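Local coordinates for protein ureidoglycolate hydrolase (Arabidopsis thaliana, PDB 4PXE) that hydrolyses (S)-ureidoglycolate to glyoxylate, ammonium and carbon dioxide with the help of two manganese ions, a late step of plant purine breakdown, at residues 101-106 with 400-405; 393-398 with 410-415; 257-262 with 326-331. One frame throughout, in Å; residues are numbered along the deposited sequence.

Two of the three contacts lie close together near the catalytic centre, the third far away in the dimerisation region. Centres of contacts 1 and 2 are about 12 Å apart; their segments alternate along the chain, and they meet where V106 packs on M413 and I394. Strand 389-394, the loop after it and helix 410-429 supply three of their four segments, while 101-106 leads into helix 105-120. Contact 3, formed by helices 256-272 and 311-332, falls in sequence between the two halves of contact 1, its centre about 35 Å from contact 1 and about 44 Å from contact 2. Contacts 1 and 3 both reach the second subunit, through H402 and helix 256-272 respectively.

Contact 1 (101-106 with 400-405); sequences KYDGVV and YSHKPE. With MN (manganese (II) ion), chain D; MN (manganese (II) ion), chain C.
The side chain of D103 stands with CG opposite the backbone N (chi1 179°) and reaches across to H402, whose ring, with CG beside its own backbone N (chi1 -78°), swings back to meet it although the CA-CB bond of the histidine points away. What joins them is a metal. D103 OD2 binds the manganese ion of chain D at 2.2 Å, and H402 NE2 binds the same ion at 2.3 Å. The two ligand atoms, D103 OD2 and H402 NE2, lie 3.4 Å apart with no hydrogen bond between them; OD2 sits at the edge of the imidazole, near its plane, while carboxylate and ring planes are turned 47° against each other. The other carboxylate oxygen, D103 OD1, holds the manganese ion of chain C at 2.2 Å, so one side chain spans both metals and helps set their separation of 3.8 Å. Water 2 forms a second bridge, 2.1 Å from the chain D ion.

Second-shell bonds fix these ligands. H402 ND1 donates to N294 O of the second subunit, and the ring stacks on H244 of that subunit, which limits its rotation and leaves NE2 directed at the metal. E406 takes hydrogen bonds from the backbone N atoms of Y102 and D103 through OE1, and its OE2 is bonded to S401 OG, so this one residue ties the two loops together. H92 and H208 complete the protein ligands of the chain C ion, E138 those of the chain D ion; bound glyoxylate touches H402. A carboxylate shared by two metals, with histidines and a glutamate around them, is the hallmark of the dinuclear active site of the peptidase M20 family.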
loop_
_atom_site.group_PDB
_atom_site.type_symbol
_atom_site.label_atom_id
_atom_site.label_comp_id
_atom_site.label_asym_id
_atom_site.label_seq_id
_atom_site.Cartn_x
_atom_site.Cartn_y
_atom_site.Cartn_z
ATOM N N LYS A 101 -21.121 11.153 1.336
ATOM C CA LYS A 101 -22.417 10.476 1.362
ATOM C C LYS A 101 -23.354 10.895 0.221
ATOM O O LYS A 101 -24.458 10.367 0.104
ATOM C CB LYS A 101 -23.157 10.780 2.680
ATOM C CG LYS A 101 -22.352 10.608 3.961
ATOM C CD LYS A 101 -23.228 10.823 5.211
ATOM C CE LYS A 101 -23.839 12.213 5.306
ATOM N NZ LYS A 101 -24.465 12.430 6.667
ATOM N N TYR A 102 -22.924 11.847 -0.603
ATOM C CA TYR A 102 -23.821 12.503 -1.570
ATOM C C TYR A 102 -23.515 12.172 -3.033
ATOM O O TYR A 102 -24.427 12.118 -3.867
ATOM C CB TYR A 102 -23.821 14.031 -1.348
ATOM C CG TYR A 102 -24.308 14.432 0.026
ATOM C CD1 TYR A 102 -25.654 14.712 0.253
ATOM C CD2 TYR A 102 -23.421 14.519 1.097
ATOM C CE1 TYR A 102 -26.106 15.058 1.515
ATOM C CE2 TYR A 102 -23.863 14.867 2.358
ATOM C CZ TYR A 102 -25.208 15.138 2.556
ATOM O OH TYR A 102 -25.660 15.482 3.818
ATOM N N ASP A 103 -22.240 11.940 -3.328
ATOM C CA ASP A 103 -21.817 11.574 -4.677
ATOM C C ASP A 103 -22.571 10.329 -5.141
ATOM O O ASP A 103 -22.560 9.304 -4.466
ATOM C CB ASP A 103 -20.308 11.333 -4.650
ATOM C CG ASP A 103 -19.758 10.919 -5.974
ATOM O OD1 ASP A 103 -20.391 11.159 -7.008
ATOM O OD2 ASP A 103 -18.656 10.351 -5.983
ATOM N N GLY A 104 -23.266 10.437 -6.272
ATOM C CA GLY A 104 -24.068 9.333 -6.795
ATOM C C GLY A 104 -25.396 9.111 -6.082
ATOM O O GLY A 104 -26.468 9.029 -6.707
ATOM N N VAL A 105 -25.313 9.008 -4.757
ATOM C CA VAL A 105 -26.477 8.665 -3.946
ATOM C C VAL A 105 -27.639 9.640 -4.150
ATOM O O VAL A 105 -28.790 9.215 -4.248
ATOM C CB VAL A 105 -26.111 8.565 -2.451
ATOM C CG1 VAL A 105 -27.340 8.256 -1.624
ATOM C CG2 VAL A 105 -25.061 7.481 -2.234
ATOM N N VAL A 106 -27.345 10.934 -4.255
ATOM C CA VAL A 106 -28.417 11.911 -4.484
ATOM C C VAL A 106 -29.232 11.607 -5.743
ATOM O O VAL A 106 -30.462 11.718 -5.726
ATOM C CB VAL A 106 -27.880 13.357 -4.539
ATOM C CG1 VAL A 106 -28.967 14.328 -5.013
ATOM C CG2 VAL A 106 -27.320 13.773 -3.166
ATOM N N TYR A 400 -16.644 20.535 -2.282
ATOM C CA TYR A 400 -15.928 19.358 -1.788
ATOM C C TYR A 400 -16.571 18.070 -2.288
ATOM O O TYR A 400 -17.793 17.917 -2.244
ATOM C CB TYR A 400 -15.980 19.295 -0.262
ATOM C CG TYR A 400 -15.306 20.396 0.520
ATOM C CD1 TYR A 400 -14.125 20.988 0.091
ATOM C CD2 TYR A 400 -15.861 20.825 1.718
ATOM C CE1 TYR A 400 -13.506 21.984 0.858
ATOM C CE2 TYR A 400 -15.259 21.808 2.479
ATOM C CZ TYR A 400 -14.090 22.382 2.046
ATOM O OH TYR A 400 -13.509 23.373 2.819
ATOM N N SER A 401 -15.741 17.131 -2.730
ATOM C CA SER A 401 -16.227 15.807 -3.077
ATOM C C SER A 401 -15.088 14.794 -2.959
ATOM O O SER A 401 -13.915 15.174 -2.884
ATOM C CB SER A 401 -16.856 15.812 -4.474
ATOM O OG SER A 401 -17.615 14.637 -4.695
ATOM N N HIS A 402 -15.439 13.515 -2.907
ATOM C CA HIS A 402 -14.471 12.433 -2.689
ATOM C C HIS A 402 -13.737 12.578 -1.361
ATOM O O HIS A 402 -12.574 12.197 -1.222
ATOM C CB HIS A 402 -13.484 12.316 -3.856
ATOM C CG HIS A 402 -14.055 11.633 -5.052
ATOM N ND1 HIS A 402 -13.325 11.395 -6.198
ATOM C CD2 HIS A 402 -15.292 11.136 -5.282
ATOM C CE1 HIS A 402 -14.085 10.775 -7.080
ATOM N NE2 HIS A 402 -15.284 10.601 -6.550
ATOM N N LYS A 403 -14.451 13.119 -0.381
ATOM C CA LYS A 403 -13.936 13.269 0.978
ATOM C C LYS A 403 -15.141 13.511 1.888
ATOM O O LYS A 403 -16.204 13.933 1.415
ATOM C CB LYS A 403 -12.878 14.381 1.079
ATOM C CG LYS A 403 -13.294 15.741 0.567
ATOM C CD LYS A 403 -12.095 16.675 0.644
ATOM C CE LYS A 403 -12.386 18.018 0.015
ATOM N NZ LYS A 403 -11.177 18.890 0.129
ATOM N N PRO A 404 -14.992 13.234 3.194
ATOM C CA PRO A 404 -16.158 13.264 4.086
ATOM C C PRO A 404 -16.759 14.652 4.319
ATOM O O PRO A 404 -17.864 14.735 4.851
ATOM C CB PRO A 404 -15.612 12.684 5.402
ATOM C CG PRO A 404 -14.144 12.829 5.314
ATOM C CD PRO A 404 -13.812 12.656 3.861
ATOM N N GLU A 405 -16.041 15.703 3.945
ATOM C CA GLU A 405 -16.549 17.077 4.037
ATOM C C GLU A 405 -17.618 17.396 2.989
ATOM O O GLU A 405 -18.271 18.439 3.065
ATOM C CB GLU A 405 -15.392 18.070 3.914
ATOM C CG GLU A 405 -14.435 18.074 5.107
ATOM C CD GLU A 405 -13.263 17.105 4.977
ATOM O OE1 GLU A 405 -13.241 16.231 4.082
ATOM O OE2 GLU A 405 -12.324 17.239 5.794
HETATM MN MN MN D . -17.232 9.995 -7.636
HETATM MN MN MN C . -20.715 10.423 -9.047
HETATM O O HOH W 1 -21.279 10.116 -11.181
HETATM O O HOH W 2 -18.727 9.432 -9.062
HETATM O O HOH W 3 -19.219 12.033 -10.191
HETATM O O HOH W 4 -17.100 11.614 -8.476
#

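Contact 2 (393-398 with 410-415); sequences FIPCYK and PEDMAN
The backbone oxygen of D412 meets three carbons of I394: CG2 at 3.4 Å from D412 O, with CB and CD1 a little further off. No hydrogen bond crosses between 393-398 and 410-415, so the join rests on van der Waals contact. I394 CG1 takes the crowded position between backbone N and carbonyl carbon (chi1 60°), and from there CD1 passes on to M413, lying 3.8 Å from M413 CA and 3.9 Å from M413 CG. Beside it, the carboxylate of D412 rests obliquely against ring carbons of P395: D412 OD2 is 3.6 Å from P395 CB, and both oxygens come near CG. This carboxylate belongs to the first turn of its helix, where the helix dipole would probably favour its negative charge; S409 OG is hydrogen-bonded to D412 N at the same end. Around the contact, I394 pairs through its backbone with H208 of strand 201-209 and with E210 just after it, and F393 with G223 of strand 222-239. P395 also touches L215 of helix 214-218. M413 also touches L20 and Q21 of helix 17-28, so helix 410-429 packs against both that helix and the end of strand 389-394.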
loop_
_atom_site.group_PDB
_atom_site.type_symbol
_atom_site.label_atom_id
_atom_site.label_comp_id
_atom_site.label_asym_id
_atom_site.label_seq_id
_atom_site.Cartn_x
_atom_site.Cartn_y
_atom_site.Cartn_z
ATOM N N PHE A 393 -27.259 19.614 -12.036
ATOM C CA PHE A 393 -26.371 19.814 -10.883
ATOM C C PHE A 393 -27.082 20.590 -9.773
ATOM O O PHE A 393 -27.837 21.538 -10.042
ATOM C CB PHE A 393 -25.135 20.626 -11.277
ATOM C CG PHE A 393 -23.997 19.824 -11.866
ATOM C CD1 PHE A 393 -23.971 18.424 -11.848
ATOM C CD2 PHE A 393 -22.926 20.508 -12.415
ATOM C CE1 PHE A 393 -22.862 17.741 -12.393
ATOM C CE2 PHE A 393 -21.836 19.831 -12.944
ATOM C CZ PHE A 393 -21.815 18.454 -12.933
ATOM N N ILE A 394 -26.816 20.191 -8.534
ATOM C CA ILE A 394 -27.194 20.989 -7.370
ATOM C C ILE A 394 -25.921 21.467 -6.659
ATOM O O ILE A 394 -24.842 20.896 -6.831
ATOM C CB ILE A 394 -28.091 20.207 -6.391
ATOM C CG1 ILE A 394 -27.367 18.963 -5.867
ATOM C CG2 ILE A 394 -29.422 19.851 -7.040
ATOM C CD1 ILE A 394 -28.184 18.219 -4.806
ATOM N N PRO A 395 -26.025 22.541 -5.866
ATOM C CA PRO A 395 -24.830 23.043 -5.182
ATOM C C PRO A 395 -24.284 22.062 -4.164
ATOM O O PRO A 395 -25.010 21.195 -3.672
ATOM C CB PRO A 395 -25.342 24.288 -4.449
ATOM C CG PRO A 395 -26.604 24.671 -5.175
ATOM C CD PRO A 395 -27.212 23.382 -5.613
ATOM N N CYS A 396 -22.997 22.191 -3.876
ATOM C CA CYS A 396 -22.438 21.477 -2.745
ATOM C C CYS A 396 -21.425 22.369 -2.054
ATOM O O CYS A 396 -20.819 23.245 -2.675
ATOM C CB CYS A 396 -21.859 20.107 -3.143
ATOM S SG CYS A 396 -20.473 20.159 -4.292
ATOM N N TYR A 397 -21.278 22.133 -0.757
ATOM C CA TYR A 397 -20.503 22.978 0.125
ATOM C C TYR A 397 -19.050 23.046 -0.319
ATOM O O TYR A 397 -18.347 22.028 -0.342
ATOM C CB TYR A 397 -20.600 22.421 1.543
ATOM C CG TYR A 397 -19.901 23.265 2.576
ATOM C CD1 TYR A 397 -20.166 24.624 2.683
ATOM C CD2 TYR A 397 -18.998 22.702 3.463
ATOM C CE1 TYR A 397 -19.521 25.407 3.634
ATOM C CE2 TYR A 397 -18.356 23.480 4.419
ATOM C CZ TYR A 397 -18.639 24.825 4.502
ATOM O OH TYR A 397 -17.998 25.609 5.440
ATOM N N LYS A 398 -18.613 24.253 -0.676
ATOM C CA LYS A 398 -17.228 24.522 -1.100
ATOM C C LYS A 398 -16.738 23.658 -2.263
ATOM O O LYS A 398 -15.538 23.598 -2.549
ATOM C CB LYS A 398 -16.274 24.474 0.098
ATOM C CG LYS A 398 -16.687 25.502 1.149
ATOM C CD LYS A 398 -15.707 25.661 2.276
ATOM C CE LYS A 398 -16.120 26.845 3.144
ATOM N NZ LYS A 398 -16.236 28.091 2.348
ATOM N N PRO A 410 -30.478 19.736 2.587
ATOM C CA PRO A 410 -31.798 19.187 2.265
ATOM C C PRO A 410 -32.544 20.039 1.240
ATOM O O PRO A 410 -33.198 19.478 0.356
ATOM C CB PRO A 410 -32.504 19.160 3.630
ATOM C CG PRO A 410 -31.362 18.932 4.589
ATOM C CD PRO A 410 -30.231 19.765 4.041
ATOM N N GLU A 411 -32.427 21.362 1.323
ATOM C CA GLU A 411 -33.084 22.226 0.338
ATOM C C GLU A 411 -32.461 22.078 -1.041
ATOM O O GLU A 411 -33.176 22.023 -2.050
ATOM C CB GLU A 411 -33.022 23.693 0.743
ATOM C CG GLU A 411 -33.926 24.530 -0.123
ATOM C CD GLU A 411 -33.378 25.902 -0.400
ATOM O OE1 GLU A 411 -32.290 26.251 0.120
ATOM O OE2 GLU A 411 -34.057 26.637 -1.144
ATOM N N ASP A 412 -31.136 22.038 -1.101
ATOM C CA ASP A 412 -30.490 21.872 -2.396
ATOM C C ASP A 412 -30.906 20.580 -3.072
ATOM O O ASP A 412 -31.192 20.571 -4.272
ATOM C CB ASP A 412 -28.981 22.021 -2.276
ATOM C CG ASP A 412 -28.566 23.485 -2.208
ATOM O OD1 ASP A 412 -29.323 24.340 -2.725
ATOM O OD2 ASP A 412 -27.507 23.799 -1.654
ATOM N N MET A 413 -30.974 19.495 -2.306
ATOM C CA MET A 413 -31.423 18.224 -2.851
ATOM C C MET A 413 -32.882 18.284 -3.286
ATOM O O MET A 413 -33.224 17.811 -4.371
ATOM C CB MET A 413 -31.203 17.093 -1.850
ATOM C CG MET A 413 -29.732 16.837 -1.553
ATOM S SD MET A 413 -29.451 15.367 -0.528
ATOM C CE MET A 413 -30.124 15.915 1.047
ATOM N N ALA A 414 -33.746 18.849 -2.442
ATOM C CA ALA A 414 -35.163 18.945 -2.771
ATOM C C ALA A 414 -35.381 19.738 -4.053
ATOM O O ALA A 414 -36.223 19.361 -4.871
ATOM C CB ALA A 414 -35.930 19.568 -1.612
ATOM N N ASN A 415 -34.641 20.831 -4.238
ATOM C CA ASN A 415 -34.779 21.617 -5.473
ATOM C C ASN A 415 -34.360 20.815 -6.706
ATOM O O ASN A 415 -35.027 20.857 -7.750
ATOM C CB ASN A 415 -33.970 22.914 -5.397
ATOM C CG ASN A 415 -34.600 23.925 -4.482
ATOM O OD1 ASN A 415 -35.783 23.837 -4.175
ATOM N ND2 ASN A 415 -33.813 24.902 -4.047
#

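Contact 3 (257-262 with 326-331); sequences GLAAAE and NTIAKK
This is a van der Waals contact between two helices in the dimerisation region, centred on I328 of helix 311-332, which is set against A259 and E262 of helix 256-272. The two short segments run broadly antiparallel, and the alpha carbons of A259 and I328 lie 6.2 Å apart. Both branches of the isoleucine are used. CG2, opposite the backbone N, enters beside the alanine: I328 CG2 is 3.8 Å from A259 CB and 3.6 Å from A259 O. The other branch carries CD1 over the next turn, where I328 CD1 lies 3.7 Å from E262 C and 3.8 Å from E262 CB.

E262 contributes more than its backbone. Its chain is extended beyond CG (chi2 171°) and crosses the isoleucine, so that E262 OE1 comes within 3.6 Å of I328 CG2. That oxygen is not left to a hydrocarbon neighbour, because it forms a salt bridge with R332 NE, just beyond segment 326-331 at the end of helix 311-332. With I328 cut back to an alanine, the methyls facing A259 and E262 would be gone, which would probably open a gap between the helices and leave the E262 chain held mainly by its salt bridge to R332.

A259 and A329 both touch F238 of strand 222-239, and A260 reaches S300 and L302 of strand 295-308. Helix 256-272 also meets the second subunit, where A261 packs on A261 and E262 on L265 of that chain. Two neighbouring helices lying on a sheet, in the order strand, helix, strand, strand, helix, strand, are characteristic of the dimerisation domain of M20 enzymes.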
loop_
_atom_site.group_PDB
_atom_site.type_symbol
_atom_site.label_atom_id
_atom_site.label_comp_id
_atom_site.label_asym_id
_atom_site.label_seq_id
_atom_site.Cartn_x
_atom_site.Cartn_y
_atom_site.Cartn_z
ATOM N N GLY A 257 11.084 3.006 -6.940
ATOM C CA GLY A 257 10.325 4.010 -6.213
ATOM C C GLY A 257 10.688 5.405 -6.681
ATOM O O GLY A 257 9.811 6.269 -6.821
ATOM N N LEU A 258 11.966 5.640 -6.941
ATOM C CA LEU A 258 12.405 6.942 -7.422
ATOM C C LEU A 258 11.937 7.183 -8.856
ATOM O O LEU A 258 11.576 8.314 -9.194
ATOM C CB LEU A 258 13.910 7.102 -7.264
ATOM C CG LEU A 258 14.354 7.144 -5.805
ATOM C CD1 LEU A 258 15.852 7.343 -5.714
ATOM C CD2 LEU A 258 13.610 8.245 -5.028
ATOM N N ALA A 259 11.884 6.133 -9.676
ATOM C CA ALA A 259 11.283 6.261 -11.003
ATOM C C ALA A 259 9.828 6.698 -10.886
ATOM O O ALA A 259 9.371 7.566 -11.633
ATOM C CB ALA A 259 11.381 4.954 -11.779
ATOM N N ALA A 260 9.102 6.111 -9.941
ATOM C CA ALA A 260 7.697 6.442 -9.743
ATOM C C ALA A 260 7.542 7.877 -9.267
ATOM O O ALA A 260 6.648 8.598 -9.734
ATOM C CB ALA A 260 7.065 5.478 -8.753
ATOM N N ALA A 261 8.408 8.299 -8.352
ATOM C CA ALA A 261 8.370 9.674 -7.845
ATOM C C ALA A 261 8.586 10.673 -8.978
ATOM O O ALA A 261 7.871 11.685 -9.087
ATOM C CB ALA A 261 9.415 9.865 -6.757
ATOM N N GLU A 262 9.552 10.375 -9.837
ATOM C CA GLU A 262 9.840 11.237 -10.975
ATOM C C GLU A 262 8.681 11.276 -11.952
ATOM O O GLU A 262 8.373 12.342 -12.506
ATOM C CB GLU A 262 11.135 10.803 -11.672
ATOM C CG GLU A 262 12.338 11.086 -10.806
ATOM C CD GLU A 262 13.640 10.506 -11.328
ATOM O OE1 GLU A 262 13.618 9.418 -11.940
ATOM O OE2 GLU A 262 14.687 11.142 -11.097
ATOM N N ASN A 326 9.207 6.613 -20.447
ATOM C CA ASN A 326 10.330 5.993 -21.144
ATOM C C ASN A 326 11.668 6.657 -20.845
ATOM O O ASN A 326 12.676 5.976 -20.636
ATOM C CB ASN A 326 10.054 5.941 -22.650
ATOM C CG ASN A 326 9.141 4.788 -23.024
ATOM O OD1 ASN A 326 9.568 3.633 -23.067
ATOM N ND2 ASN A 326 7.880 5.091 -23.297
ATOM N N THR A 327 11.687 7.983 -20.784
ATOM C CA THR A 327 12.897 8.719 -20.459
ATOM C C THR A 327 13.373 8.388 -19.041
ATOM O O THR A 327 14.552 8.139 -18.812
ATOM C CB THR A 327 12.672 10.236 -20.595
ATOM O OG1 THR A 327 12.372 10.539 -21.962
ATOM C CG2 THR A 327 13.911 11.006 -20.177
ATOM N N ILE A 328 12.436 8.385 -18.099
ATOM C CA ILE A 328 12.742 8.045 -16.713
ATOM C C ILE A 328 13.239 6.605 -16.589
ATOM O O ILE A 328 14.214 6.350 -15.881
ATOM C CB ILE A 328 11.498 8.273 -15.824
ATOM C CG1 ILE A 328 11.230 9.771 -15.707
ATOM C CG2 ILE A 328 11.690 7.652 -14.434
ATOM C CD1 ILE A 328 9.825 10.108 -15.221
ATOM N N ALA A 329 12.586 5.671 -17.276
ATOM C CA ALA A 329 13.015 4.270 -17.222
ATOM C C ALA A 329 14.460 4.118 -17.698
ATOM O O ALA A 329 15.267 3.436 -17.062
ATOM C CB ALA A 329 12.085 3.379 -18.021
ATOM N N LYS A 330 14.798 4.779 -18.803
ATOM C CA LYS A 330 16.160 4.717 -19.330
ATOM C C LYS A 330 17.178 5.339 -18.374
ATOM O O LYS A 330 18.250 4.773 -18.150
ATOM C CB LYS A 330 16.234 5.388 -20.705
ATOM C CG LYS A 330 15.518 4.623 -21.813
ATOM C CD LYS A 330 15.824 5.236 -23.183
ATOM C CE LYS A 330 15.188 4.450 -24.323
ATOM N NZ LYS A 330 13.714 4.658 -24.417
ATOM N N LYS A 331 16.851 6.498 -17.809
ATOM C CA LYS A 331 17.766 7.195 -16.915
ATOM C C LYS A 331 17.975 6.432 -15.604
ATOM O O LYS A 331 19.095 6.346 -15.091
ATOM C CB LYS A 331 17.276 8.622 -16.639
ATOM C CG LYS A 331 18.162 9.367 -15.657
ATOM C CD LYS A 331 17.977 10.868 -15.735
ATOM C CE LYS A 331 19.047 11.578 -14.920
ATOM N NZ LYS A 331 20.407 11.037 -15.224
#